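Long-range contact in hydroxyethylphosphonate dioxygenase (Streptomyces albus, PDB 6B9R), which converts 2-hydroxyethylphosphonate, most likely to hydroxymethylphosphonate, at an iron centre that uses dioxygen: residues S260-D265 with S283-A288. Residues are numbered along the deposited sequence; the frame is centred on the assembly and turned at random.
Sequences SGLKTD and SALAEA
Ser-260 and Leu-262 pack against Ala-284 and Leu-285 where the turn of a helix-turn-helix, joining helices 253-260 and 264-271, meets helix 279-288 in a Cro/C1-type domain. No hydrogen bond crosses the contact; it is made by van der Waals packing, mostly of methyl and methylene groups. Small residues let the backbones close in, the CA atoms of Ser-260 and Ala-284 lying 5.1 Å apart. CB of Ser-260 faces the 283-288 helix and sits 3.9 Å from CB of Ala-288, while CB of Ala-284 lies 3.6 Å from the carbonyl O of Ser-260. Leu-262 divides its branches: CD1 meets CB of Ala-284 at 3.7 Å, and CD2 meets CD2 of Leu-285 at 3.8 Å, the two leucines crossing at about a right angle. Gly-261 suits the turn because at its positive phi a CB would be pressed against the carbonyl O of Ser-260. OG of Ser-260 lies between the backbone N and the carbonyl carbon (chi1 69°), from where it can donate back to the carbonyl O of Leu-256 and also form an ST turn with Leu-262. Replacing Ser-260 by alanine would remove OG and probably leave the N-H of Leu-262 without its acceptor and the turn less firmly set. That bond runs from Leu-262 N to Ser-260 OG over 3.2 Å, with an N-H...O angle of 156°.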
loop_
_atom_site.group_PDB
_atom_site.type_symbol
_atom_site.label_atom_id
_atom_site.label_comp_id
_atom_site.label_asym_id
_atom_site.label_seq_id
_atom_site.Cartn_x
_atom_site.Cartn_y
_atom_site.Cartn_z
ATOM N N SER A 260 -19.537 16.885 16.141
ATOM C CA SER A 260 -20.431 16.165 15.245
ATOM C C SER A 260 -21.896 16.507 15.460
ATOM O O SER A 260 -22.706 16.277 14.558
ATOM C CB SER A 260 -20.248 14.652 15.397
ATOM O OG SER A 260 -20.724 14.202 16.655
ATOM N N GLY A 261 -22.256 17.045 16.618
ATOM C CA GLY A 261 -23.653 17.256 16.937
ATOM C C GLY A 261 -24.356 16.046 17.507
ATOM O O GLY A 261 -25.582 16.078 17.661
ATOM N N LEU A 262 -23.626 14.975 17.799
ATOM C CA LEU A 262 -24.180 13.792 18.438
ATOM C C LEU A 262 -24.109 13.942 19.953
ATOM O O LEU A 262 -23.338 14.742 20.484
ATOM C CB LEU A 262 -23.427 12.536 17.996
ATOM C CG LEU A 262 -23.767 11.891 16.646
ATOM C CD1 LEU A 262 -23.501 12.823 15.479
ATOM C CD2 LEU A 262 -22.995 10.594 16.463
ATOM N N LYS A 263 -24.937 13.172 20.650
ATOM C CA LYS A 263 -24.869 13.146 22.105
ATOM C C LYS A 263 -23.642 12.360 22.558
ATOM O O LYS A 263 -23.240 11.382 21.927
ATOM C CB LYS A 263 -26.137 12.516 22.688
ATOM C CG LYS A 263 -27.424 13.294 22.387
ATOM N N THR A 264 -23.047 12.787 23.678
ATOM C CA THR A 264 -21.878 12.076 24.194
ATOM C C THR A 264 -22.206 10.619 24.494
ATOM O O THR A 264 -21.380 9.732 24.256
ATOM C CB THR A 264 -21.340 12.752 25.457
ATOM O OG1 THR A 264 -22.372 12.777 26.454
ATOM C CG2 THR A 264 -20.886 14.161 25.159
ATOM N N ASP A 265 -23.403 10.360 25.037
ATOM C CA ASP A 265 -23.820 8.983 25.304
ATOM C C ASP A 265 -23.804 8.151 24.032
ATOM O O ASP A 265 -23.397 6.981 24.045
ATOM C CB ASP A 265 -25.223 8.963 25.919
ATOM C CG ASP A 265 -25.230 9.373 27.376
ATOM O OD1 ASP A 265 -24.138 9.466 27.972
ATOM O OD2 ASP A 265 -26.335 9.594 27.928
ATOM N N SER A 283 -21.970 10.100 8.716
ATOM C CA SER A 283 -21.582 11.298 7.976
ATOM C C SER A 283 -21.126 12.396 8.920
ATOM O O SER A 283 -20.133 13.083 8.651
ATOM C CB SER A 283 -22.746 11.800 7.120
ATOM O OG SER A 283 -23.168 10.814 6.201
ATOM N N ALA A 284 -21.858 12.591 10.021
ATOM C CA ALA A 284 -21.507 13.621 10.989
ATOM C C ALA A 284 -20.188 13.294 11.681
ATOM O O ALA A 284 -19.334 14.172 11.853
ATOM C CB ALA A 284 -22.639 13.781 12.007
ATOM N N LEU A 285 -20.004 12.037 12.083
ATOM C CA LEU A 285 -18.747 11.650 12.715
ATOM C C LEU A 285 -17.582 11.805 11.751
ATOM O O LEU A 285 -16.527 12.333 12.125
ATOM C CB LEU A 285 -18.827 10.211 13.224
ATOM C CG LEU A 285 -19.791 9.934 14.377
ATOM C CD1 LEU A 285 -19.997 8.440 14.536
ATOM C CD2 LEU A 285 -19.272 10.551 15.675
ATOM N N ALA A 286 -17.752 11.351 10.507
ATOM C CA ALA A 286 -16.674 11.459 9.525
ATOM C C ALA A 286 -16.241 12.907 9.328
ATOM O O ALA A 286 -15.044 13.212 9.351
ATOM C CB ALA A 286 -17.100 10.847 8.193
ATOM N N GLU A 287 -17.206 13.816 9.144
ATOM C CA GLU A 287 -16.863 15.224 8.947
ATOM C C GLU A 287 -16.137 15.778 10.158
ATOM O O GLU A 287 -15.179 16.550 10.022
ATOM C CB GLU A 287 -18.116 16.059 8.671
ATOM C CG GLU A 287 -17.826 17.517 8.245
ATOM C CD GLU A 287 -17.431 18.475 9.393
ATOM O OE1 GLU A 287 -17.788 18.234 10.575
ATOM O OE2 GLU A 287 -16.756 19.491 9.104
ATOM N N ALA A 288 -16.594 15.411 11.356
ATOM C CA ALA A 288 -15.946 15.895 12.559
ATOM C C ALA A 288 -14.522 15.378 12.656
ATOM O O ALA A 288 -13.654 16.060 13.207
ATOM C CB ALA A 288 -16.752 15.475 13.787
#